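Local coordinates for protein putative oxidoreductase FAD-binding subunit (Sulfolobus tokodaii, PDB 4ZOH) that binds flavin-adenine dinucleotide and probably serves as the flavoprotein subunit of a molybdopterin-dependent oxidoreductase, passing electrons through its flavin, at residues 130-135 / 153-158; 68-73 / 161-166. All blocks are in the same frame, centred on the assembly; numbering follows the deposited sequence.

Both contacts involve the same antiparallel sheet of the FAD-binding domain: contact 2 pairs two of its strands, and contact 1 sets a loop against a third. Contact 2 (68-73 / 161-166) is core: two neighbouring strands joined by backbone hydrogen bonds, with apolar side chains on one face and a charged and amide cluster on the other. Contact 1 (130-135 / 153-158) lies nearer the surface, held through an isoleucine's contacts with a leucine side chain and a backbone carbonyl, and one bridging water. The two meet where Thr133 OG1 lies 2.8 Å from Thr162 OG1, probably hydrogen-bonded, and both reach FAD, through Leu155 in contact 1 and Val161 in contact 2.

Contact 1 (130-135 / 153-158); sequences VKITSR and PDLNPG
Ile132 carries its CG2 anti to the backbone N and its CG1 beside that N (chi1 -57°), which sends one branch to each of two loop residues, Leu155 and Asp154. CG2 packs on Leu155 CD2 at 3.8 Å. CD1, at the end of the longer branch, comes to 3.4 Å from the backbone O of Asp154, and the two side chains cross at about a right angle. A beta-branched isoleucine suits this place because it fills two directions from one strand position. Asp154 centres an inverse gamma turn, and its carboxylate is held through OD2 by a salt bridge to Arg139.

At the other end the link is polar: a water accepts from Arg135 N and donates to Gly158 O, both at 2.7 Å. The backbone of Gly158 (phi 99°, psi -14°) would press a side chain against the preceding carbonyl, so glycine fits the bend.

Leu155 also touches FAD, so the loop lies between sheet and cofactor. Phe146 of helix 143-146 packs on both Ile132 and Leu155, strand 137-142 pairs with 129-134 along one edge, and strand 160-167 lies along the other.

Contact 2 (68-73 / 161-166); sequences LYKIGA and VTEIQV. With FAD (flavin-adenine dinucleotide), chain H.
Tyr69 and Val166, like Ile71 and Ile164, form hydrogen-bonded antiparallel pairs, each closed by two backbone bonds. Ile71 N to Ile164 O is 2.7 Å, and the return bond from Ile164 N to Ile71 O is straighter (169°). Past them Ala73 N donates a hydrogen bond to Thr162 O from above the carbonyl plane, 62° out of it, where Thr162 and Glu163 make a classic bulge opposite Lys131.

Apolar contacts fill the face of Tyr69, Ile71, Ile164 and Val166. Val166 CG2 packs on Tyr69 CB at 3.8 Å, and beta-branched residues suit such extended backbone. Small Ala73 fits its CB against Val161 O.

Polar groups share the other face. Glu163, its CG anti to the backbone N (chi1 -169°), crosses the aliphatic part of Lys70 at a slant, bringing OE2 to 3.2 Å from Lys70 CB. Gln165 NE2 donates to Glu163 OE1 at 3.0 Å, on the anti side, somewhat out of the carboxylate plane. Lys131 also salt-bridges OE1 and Tyr61 hydrogen-bonds to OE2, while the amine of Lys70 pairs with Asp65. With an alanine here in place of Glu163, Lys131 would probably lose this countercharge, and the Tyr61 hydroxyl and the Gln165 amide their shared partner.

The cofactor meets backbone: FAD N6A donates to Val161 O at 3.0 Å, and Val161 N gives FAD N1A a weak bond, a pairing consistent with recognition of adenine.

Helix 106-112 covers Ile71 and Ile164 through Ile106; strand 62-64 flanks 68-72, and strand 129-134 flanks 160-167.

Contact 1 (130-135 / 153-158)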
ATOM      1  N   VAL B 130     -43.611 -22.122  26.529  1.00 38.81           N
ATOM      2  CA  VAL B 130     -43.207 -21.149  25.517  1.00 36.84           C
ATOM      3  C   VAL B 130     -44.387 -20.210  25.262  1.00 43.97           C
ATOM      4  O   VAL B 130     -45.439 -20.651  24.791  1.00 40.72           O
ATOM      5  CB  VAL B 130     -42.770 -21.825  24.199  1.00 34.42           C
ATOM      6  CG1 VAL B 130     -42.177 -20.798  23.216  1.00 34.69           C
ATOM      7  CG2 VAL B 130     -41.773 -22.978  24.450  1.00 31.49           C
ATOM      8  N   LYS B 131     -44.233 -18.932  25.637  1.00 43.82           N
ATOM      9  CA  LYS B 131     -45.219 -17.926  25.283  1.00 42.71           C
ATOM     10  C   LYS B 131     -44.879 -17.468  23.866  1.00 43.28           C
ATOM     11  O   LYS B 131     -43.749 -17.051  23.601  1.00 48.90           O
ATOM     12  CB  LYS B 131     -45.223 -16.763  26.281  1.00 42.43           C
ATOM     13  CG  LYS B 131     -46.216 -15.632  25.955  1.00 39.01           C
ATOM     14  CD  LYS B 131     -46.251 -14.595  27.060  1.00 46.12           C
ATOM     15  CE  LYS B 131     -46.943 -15.128  28.333  1.00 58.83           C
ATOM     16  NZ  LYS B 131     -46.910 -14.193  29.510  1.00 59.01           N
ATOM     17  N   ILE B 132     -45.860 -17.582  22.969  1.00 41.95           N
ATOM     18  CA  ILE B 132     -45.754 -17.205  21.563  1.00 39.93           C
ATOM     19  C   ILE B 132     -46.626 -15.990  21.327  1.00 45.41           C
ATOM     20  O   ILE B 132     -47.804 -16.019  21.676  1.00 49.64           O
ATOM     21  CB  ILE B 132     -46.189 -18.359  20.644  1.00 37.00           C
ATOM     22  CG1 ILE B 132     -45.345 -19.596  20.929  1.00 37.27           C
ATOM     23  CG2 ILE B 132     -46.119 -17.936  19.181  1.00 39.56           C
ATOM     24  CD1 ILE B 132     -45.783 -20.867  20.211  1.00 41.33           C
ATOM     25  N   THR B 133     -46.064 -14.920  20.760  1.00 38.04           N
ATOM     26  CA  THR B 133     -46.831 -13.726  20.496  1.00 37.51           C
ATOM     27  C   THR B 133     -47.111 -13.437  19.028  1.00 43.36           C
ATOM     28  O   THR B 133     -46.281 -13.652  18.149  1.00 47.71           O
ATOM     29  CB  THR B 133     -46.226 -12.516  21.201  1.00 36.38           C
ATOM     30  OG1 THR B 133     -46.105 -12.827  22.586  1.00 35.35           O
ATOM     31  CG2 THR B 133     -47.112 -11.297  21.058  1.00 36.06           C
ATOM     32  N   SER B 134     -48.281 -12.862  18.812  1.00 46.20           N
ATOM     33  CA  SER B 134     -48.879 -12.594  17.530  1.00 46.72           C
ATOM     34  C   SER B 134     -49.459 -11.190  17.636  1.00 44.48           C
ATOM     35  O   SER B 134     -49.557 -10.635  18.747  1.00 42.52           O
ATOM     36  CB  SER B 134     -50.000 -13.618  17.371  1.00 53.53           C
ATOM     37  OG  SER B 134     -50.594 -13.553  16.113  1.00 56.07           O
ATOM     38  N   ARG B 135     -49.825 -10.577  16.505  1.00 56.39           N
ATOM     39  CA  ARG B 135     -50.627  -9.338  16.544  1.00 61.15           C
ATOM     40  C   ARG B 135     -52.005  -9.727  17.128  1.00 62.25           C
ATOM     41  O   ARG B 135     -52.631  -8.985  17.900  1.00 62.59           O
ATOM     42  CB  ARG B 135     -50.763  -8.709  15.147  1.00 75.92           C
ATOM     43  CG  ARG B 135     -49.712  -7.665  14.751  1.00 83.81           C
ATOM     44  CD  ARG B 135     -50.203  -6.750  13.615  1.00 90.89           C
ATOM     45  NE  ARG B 135     -50.652  -5.453  14.136  1.00113.72           N
ATOM     46  CZ  ARG B 135     -51.863  -5.180  14.641  1.00119.23           C
ATOM     47  NH1 ARG B 135     -52.822  -6.097  14.688  1.00125.74           N
ATOM     48  NH2 ARG B 135     -52.129  -3.965  15.102  1.00119.09           N
ATOM     49  N   PRO B 153     -39.961 -25.676  14.858  1.00 42.60           N
ATOM     50  CA  PRO B 153     -40.733 -25.130  15.969  1.00 43.45           C
ATOM     51  C   PRO B 153     -42.198 -24.949  15.575  1.00 40.99           C
ATOM     52  O   PRO B 153     -42.502 -24.947  14.398  1.00 39.48           O
ATOM     53  CB  PRO B 153     -40.087 -23.759  16.199  1.00 39.00           C
ATOM     54  CG  PRO B 153     -39.653 -23.347  14.824  1.00 37.25           C
ATOM     55  CD  PRO B 153     -39.155 -24.624  14.192  1.00 39.84           C
ATOM     56  N   ASP B 154     -43.071 -24.810  16.567  1.00 44.19           N
ATOM     57  CA  ASP B 154     -44.514 -24.585  16.362  1.00 41.98           C
ATOM     58  C   ASP B 154     -44.730 -23.087  16.307  1.00 41.67           C
ATOM     59  O   ASP B 154     -45.209 -22.444  17.273  1.00 40.95           O
ATOM     60  CB  ASP B 154     -45.327 -25.227  17.504  1.00 50.64           C
ATOM     61  CG  ASP B 154     -46.792 -24.765  17.535  1.00 52.57           C
ATOM     62  OD1 ASP B 154     -47.433 -24.719  16.465  1.00 51.10           O
ATOM     63  OD2 ASP B 154     -47.286 -24.425  18.631  1.00 52.54           O
ATOM     64  N   LEU B 155     -44.347 -22.533  15.162  1.00 42.02           N
ATOM     65  CA  LEU B 155     -44.376 -21.094  14.941  1.00 42.63           C
ATOM     66  C   LEU B 155     -44.931 -20.850  13.576  1.00 39.28           C
ATOM     67  O   LEU B 155     -44.545 -21.486  12.608  1.00 40.31           O
ATOM     68  CB  LEU B 155     -42.965 -20.485  15.028  1.00 41.10           C
ATOM     69  CG  LEU B 155     -42.413 -20.227  16.431  1.00 41.87           C
ATOM     70  CD1 LEU B 155     -40.923 -19.909  16.349  1.00 40.26           C
ATOM     71  CD2 LEU B 155     -43.168 -19.140  17.186  1.00 34.13           C
ATOM     72  N   ASN B 156     -45.865 -19.933  13.504  1.00 42.34           N
ATOM     73  CA  ASN B 156     -46.480 -19.576  12.226  1.00 51.92           C
ATOM     74  C   ASN B 156     -45.910 -18.259  11.721  1.00 49.91           C
ATOM     75  O   ASN B 156     -45.416 -17.451  12.520  1.00 51.64           O
ATOM     76  CB  ASN B 156     -48.003 -19.475  12.382  1.00 49.06           C
ATOM     77  CG  ASN B 156     -48.607 -20.760  12.875  1.00 50.40           C
ATOM     78  OD1 ASN B 156     -48.866 -20.910  14.069  1.00 51.00           O
ATOM     79  ND2 ASN B 156     -48.792 -21.715  11.968  1.00 53.05           N
ATOM     80  N   PRO B 157     -45.979 -18.027  10.400  1.00 48.85           N
ATOM     81  CA  PRO B 157     -45.595 -16.702   9.918  1.00 45.28           C
ATOM     82  C   PRO B 157     -46.410 -15.662  10.676  1.00 44.91           C
ATOM     83  O   PRO B 157     -47.587 -15.885  10.933  1.00 49.93           O
ATOM     84  CB  PRO B 157     -45.979 -16.761   8.441  1.00 49.66           C
ATOM     85  CG  PRO B 157     -45.896 -18.227   8.109  1.00 49.74           C
ATOM     86  CD  PRO B 157     -46.503 -18.879   9.314  1.00 46.67           C
ATOM     87  N   GLY B 158     -45.761 -14.586  11.118  1.00 47.17           N
ATOM     88  CA  GLY B 158     -46.388 -13.624  12.003  1.00 39.92           C
ATOM     89  C   GLY B 158     -46.053 -13.757  13.499  1.00 44.64           C
ATOM     90  O   GLY B 158     -46.339 -12.834  14.307  1.00 40.71           O
TER
HETATM   91  O   HOH W   1     -48.567 -11.241  14.197  1.00 49.67           O

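Contact 2 (68-73 / 161-166)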
ATOM      1  N   LEU B  68     -42.952 -19.612  39.296  1.00 47.84           N
ATOM      2  CA  LEU B  68     -42.466 -19.614  37.918  1.00 46.51           C
ATOM      3  C   LEU B  68     -41.336 -18.623  37.791  1.00 44.65           C
ATOM      4  O   LEU B  68     -41.402 -17.540  38.350  1.00 40.58           O
ATOM      5  CB  LEU B  68     -43.576 -19.246  36.959  1.00 44.07           C
ATOM      6  CG  LEU B  68     -44.218 -20.409  36.199  1.00 50.45           C
ATOM      7  CD1 LEU B  68     -44.957 -21.331  37.130  1.00 46.70           C
ATOM      8  CD2 LEU B  68     -45.174 -19.871  35.132  1.00 51.98           C
ATOM      9  N   TYR B  69     -40.279 -19.017  37.096  1.00 39.44           N
ATOM     10  CA  TYR B  69     -39.392 -18.058  36.456  1.00 35.72           C
ATOM     11  C   TYR B  69     -39.921 -17.744  35.061  1.00 37.57           C
ATOM     12  O   TYR B  69     -40.292 -18.668  34.308  1.00 33.31           O
ATOM     13  CB  TYR B  69     -38.014 -18.626  36.319  1.00 37.54           C
ATOM     14  CG  TYR B  69     -37.213 -18.734  37.585  1.00 33.73           C
ATOM     15  CD1 TYR B  69     -36.630 -17.610  38.137  1.00 32.11           C
ATOM     16  CD2 TYR B  69     -36.975 -20.010  38.196  1.00 36.06           C
ATOM     17  CE1 TYR B  69     -35.819 -17.708  39.263  1.00 34.47           C
ATOM     18  CE2 TYR B  69     -36.188 -20.124  39.342  1.00 32.10           C
ATOM     19  CZ  TYR B  69     -35.617 -18.976  39.861  1.00 32.33           C
ATOM     20  OH  TYR B  69     -34.845 -19.024  40.971  1.00 35.03           O
ATOM     21  N   LYS B  70     -40.011 -16.446  34.755  1.00 35.09           N
ATOM     22  CA  LYS B  70     -40.355 -15.995  33.414  1.00 39.92           C
ATOM     23  C   LYS B  70     -39.108 -15.348  32.802  1.00 38.88           C
ATOM     24  O   LYS B  70     -38.422 -14.517  33.442  1.00 33.64           O
ATOM     25  CB  LYS B  70     -41.557 -15.053  33.438  1.00 44.90           C
ATOM     26  CG  LYS B  70     -42.691 -15.603  34.272  1.00 48.63           C
ATOM     27  CD  LYS B  70     -44.009 -15.043  33.850  1.00 53.36           C
ATOM     28  CE  LYS B  70     -45.089 -15.789  34.603  1.00 50.30           C
ATOM     29  NZ  LYS B  70     -46.388 -15.243  34.186  1.00 50.08           N
ATOM     30  N   ILE B  71     -38.783 -15.818  31.591  1.00 36.36           N
ATOM     31  CA  ILE B  71     -37.499 -15.514  30.982  1.00 33.74           C
ATOM     32  C   ILE B  71     -37.800 -14.873  29.659  1.00 29.63           C
ATOM     33  O   ILE B  71     -38.398 -15.517  28.780  1.00 27.75           O
ATOM     34  CB  ILE B  71     -36.611 -16.774  30.758  1.00 35.31           C
ATOM     35  CG1 ILE B  71     -36.364 -17.493  32.061  1.00 32.90           C
ATOM     36  CG2 ILE B  71     -35.275 -16.396  30.054  1.00 33.06           C
ATOM     37  CD1 ILE B  71     -36.293 -18.971  31.831  1.00 36.00           C
ATOM     38  N   GLY B  72     -37.367 -13.628  29.492  1.00 29.47           N
ATOM     39  CA  GLY B  72     -37.608 -12.961  28.193  1.00 27.46           C
ATOM     40  C   GLY B  72     -36.884 -13.693  27.075  1.00 29.91           C
ATOM     41  O   GLY B  72     -35.739 -14.118  27.274  1.00 30.52           O
ATOM     42  N   ALA B  73     -37.508 -13.802  25.896  1.00 26.59           N
ATOM     43  CA  ALA B  73     -36.859 -14.452  24.786  1.00 28.21           C
ATOM     44  C   ALA B  73     -35.490 -13.882  24.385  1.00 27.81           C
ATOM     45  O   ALA B  73     -34.694 -14.611  23.823  1.00 31.59           O
ATOM     46  CB  ALA B  73     -37.760 -14.507  23.558  1.00 28.75           C
ATOM     47  N   VAL B 161     -41.615 -16.182  19.604  1.00 36.43           N
ATOM     48  CA  VAL B 161     -41.367 -16.444  21.013  1.00 30.76           C
ATOM     49  C   VAL B 161     -41.047 -15.176  21.799  1.00 34.72           C
ATOM     50  O   VAL B 161     -40.098 -14.427  21.477  1.00 36.43           O
ATOM     51  CB  VAL B 161     -40.236 -17.472  21.162  1.00 31.23           C
ATOM     52  CG1 VAL B 161     -39.970 -17.806  22.641  1.00 28.12           C
ATOM     53  CG2 VAL B 161     -40.572 -18.705  20.337  1.00 26.97           C
ATOM     54  N   THR B 162     -41.786 -14.929  22.870  1.00 32.97           N
ATOM     55  CA  THR B 162     -41.473 -13.772  23.664  1.00 29.10           C
ATOM     56  C   THR B 162     -40.993 -14.132  25.061  1.00 32.54           C
ATOM     57  O   THR B 162     -40.337 -13.269  25.747  1.00 29.12           O
ATOM     58  CB  THR B 162     -42.678 -12.802  23.773  1.00 34.44           C
ATOM     59  OG1 THR B 162     -43.864 -13.530  24.141  1.00 40.90           O
ATOM     60  CG2 THR B 162     -42.913 -12.113  22.455  1.00 32.18           C
ATOM     61  N   GLU B 163     -41.298 -15.374  25.483  1.00 29.28           N
ATOM     62  CA  GLU B 163     -41.066 -15.794  26.893  1.00 33.66           C
ATOM     63  C   GLU B 163     -40.976 -17.278  27.067  1.00 34.36           C
ATOM     64  O   GLU B 163     -41.683 -18.038  26.411  1.00 39.36           O
ATOM     65  CB  GLU B 163     -42.126 -15.241  27.828  1.00 30.89           C
ATOM     66  CG  GLU B 163     -41.853 -15.394  29.309  1.00 33.37           C
ATOM     67  CD  GLU B 163     -42.999 -14.781  30.110  1.00 37.36           C
ATOM     68  OE1 GLU B 163     -44.108 -15.341  30.084  1.00 40.52           O
ATOM     69  OE2 GLU B 163     -42.813 -13.730  30.750  1.00 36.91           O
ATOM     70  N   ILE B 164     -40.058 -17.674  27.933  1.00 34.92           N
ATOM     71  CA  ILE B 164     -39.949 -19.050  28.359  1.00 36.18           C
ATOM     72  C   ILE B 164     -40.291 -19.041  29.835  1.00 35.41           C
ATOM     73  O   ILE B 164     -39.795 -18.139  30.605  1.00 32.41           O
ATOM     74  CB  ILE B 164     -38.534 -19.674  28.105  1.00 33.70           C
ATOM     75  CG1 ILE B 164     -38.248 -19.875  26.603  1.00 32.09           C
ATOM     76  CG2 ILE B 164     -38.472 -21.093  28.687  1.00 33.59           C
ATOM     77  CD1 ILE B 164     -38.115 -18.605  25.765  1.00 41.20           C
ATOM     78  N   GLN B 165     -41.176 -19.994  30.204  1.00 34.52           N
ATOM     79  CA  GLN B 165     -41.586 -20.250  31.644  1.00 32.80           C
ATOM     80  C   GLN B 165     -41.185 -21.630  32.157  1.00 32.10           C
ATOM     81  O   GLN B 165     -41.329 -22.664  31.467  1.00 33.95           O
ATOM     82  CB  GLN B 165     -43.096 -20.155  31.757  1.00 34.56           C
ATOM     83  CG  GLN B 165     -43.670 -18.747  31.609  1.00 39.57           C
ATOM     84  CD  GLN B 165     -45.123 -18.844  31.216  1.00 40.00           C
ATOM     85  OE1 GLN B 165     -45.798 -19.806  31.605  1.00 38.52           O
ATOM     86  NE2 GLN B 165     -45.609 -17.896  30.408  1.00 36.22           N
ATOM     87  N   VAL B 166     -40.652 -21.643  33.362  1.00 38.62           N
ATOM     88  CA  VAL B 166     -40.230 -22.876  34.027  1.00 35.44           C
ATOM     89  C   VAL B 166     -40.636 -22.768  35.515  1.00 39.55           C
ATOM     90  O   VAL B 166     -40.662 -21.658  36.067  1.00 37.80           O
ATOM     91  CB  VAL B 166     -38.686 -23.109  33.911  1.00 33.02           C
ATOM     92  CG1 VAL B 166     -38.270 -23.447  32.461  1.00 35.66           C
ATOM     93  CG2 VAL B 166     -37.869 -21.970  34.517  1.00 30.13           C
TER
HETATM   94  PA  FAD H 301     -30.586 -16.303  15.893  1.00 31.37           P
HETATM   95  O1A FAD H 301     -29.417 -16.900  15.184  1.00 26.30           O
HETATM   96  O2A FAD H 301     -30.816 -14.852  15.912  1.00 28.95           O
HETATM   97  O5B FAD H 301     -31.906 -16.928  15.340  1.00 27.05           O
HETATM   98  C5B FAD H 301     -32.000 -18.372  15.143  1.00 27.92           C
HETATM   99  C4B FAD H 301     -33.468 -18.727  14.535  1.00 28.75           C
HETATM  100  O4B FAD H 301     -34.577 -18.249  15.397  1.00 32.61           O
HETATM  101  C3B FAD H 301     -33.645 -17.946  13.239  1.00 30.48           C
HETATM  102  O3B FAD H 301     -34.335 -18.749  12.313  1.00 30.11           O
HETATM  103  C2B FAD H 301     -34.433 -16.675  13.632  1.00 35.21           C
HETATM  104  O2B FAD H 301     -35.201 -16.102  12.567  1.00 36.33           O
HETATM  105  C1B FAD H 301     -35.371 -17.203  14.663  1.00 33.00           C
HETATM  106  N9A FAD H 301     -35.648 -16.452  15.882  1.00 27.97           N
HETATM  107  C8A FAD H 301     -34.796 -15.844  16.704  1.00 28.84           C
HETATM  108  N7A FAD H 301     -35.476 -15.353  17.766  1.00 28.13           N
HETATM  109  C5A FAD H 301     -36.781 -15.677  17.596  1.00 30.32           C
HETATM  110  C6A FAD H 301     -37.952 -15.468  18.355  1.00 30.96           C
HETATM  111  N6A FAD H 301     -37.836 -14.828  19.515  1.00 28.51           N
HETATM  112  N1A FAD H 301     -39.135 -15.914  17.893  1.00 31.36           N
HETATM  113  C2A FAD H 301     -39.233 -16.630  16.743  1.00 30.10           C
HETATM  114  N3A FAD H 301     -38.140 -16.836  16.001  1.00 29.98           N
HETATM  115  C4A FAD H 301     -36.899 -16.378  16.401  1.00 29.02           C
HETATM  116  N1  FAD H 301     -25.942 -23.942  20.852  1.00 28.74           N
HETATM  117  C2  FAD H 301     -26.047 -24.961  21.793  1.00 26.55           C
HETATM  118  O2  FAD H 301     -27.144 -25.273  22.209  1.00 23.97           O
HETATM  119  N3  FAD H 301     -24.940 -25.606  22.257  1.00 25.74           N
HETATM  120  C4  FAD H 301     -23.707 -25.287  21.792  1.00 26.38           C
HETATM  121  O4  FAD H 301     -22.734 -25.871  22.281  1.00 24.00           O
HETATM  122  C4X FAD H 301     -23.585 -24.279  20.812  1.00 25.51           C
HETATM  123  N5  FAD H 301     -22.333 -23.947  20.343  1.00 25.20           N
HETATM  124  C5X FAD H 301     -22.230 -22.942  19.335  1.00 26.56           C
HETATM  125  C6  FAD H 301     -20.967 -22.662  18.825  1.00 24.09           C
HETATM  126  C7  FAD H 301     -20.816 -21.658  17.856  1.00 24.87           C
HETATM  127  C7M FAD H 301     -19.382 -21.399  17.342  1.00 21.19           C
HETATM  128  C8  FAD H 301     -21.947 -20.964  17.379  1.00 26.15           C
HETATM  129  C8M FAD H 301     -21.865 -19.865  16.284  1.00 23.48           C
HETATM  130  C9  FAD H 301     -23.231 -21.282  17.858  1.00 26.33           C
HETATM  131  C9A FAD H 301     -23.366 -22.256  18.850  1.00 26.77           C
HETATM  132  N10 FAD H 301     -24.633 -22.609  19.366  1.00 27.75           N
HETATM  133  C10 FAD H 301     -24.705 -23.614  20.349  1.00 26.29           C
HETATM  134  C1' FAD H 301     -25.863 -21.966  18.916  1.00 27.23           C
HETATM  135  C2' FAD H 301     -26.164 -20.700  19.740  1.00 25.50           C
HETATM  136  O2' FAD H 301     -26.618 -21.118  21.044  1.00 30.16           O
HETATM  137  C3' FAD H 301     -27.191 -19.763  19.044  1.00 25.92           C
HETATM  138  O3' FAD H 301     -27.098 -18.519  19.743  1.00 24.54           O
HETATM  139  C4' FAD H 301     -28.624 -20.265  19.120  1.00 28.72           C
HETATM  140  O4' FAD H 301     -28.659 -21.596  18.605  1.00 26.39           O
HETATM  141  C5' FAD H 301     -29.598 -19.374  18.318  1.00 25.16           C
HETATM  142  O5' FAD H 301     -29.914 -18.257  19.190  1.00 27.31           O
HETATM  143  P   FAD H 301     -29.727 -16.780  18.673  1.00 30.70           P
HETATM  144  O1P FAD H 301     -30.372 -15.865  19.661  1.00 29.68           O
HETATM  145  O2P FAD H 301     -28.307 -16.522  18.341  1.00 26.72           O
HETATM  146  O3P FAD H 301     -30.646 -16.881  17.393  1.00 28.30           O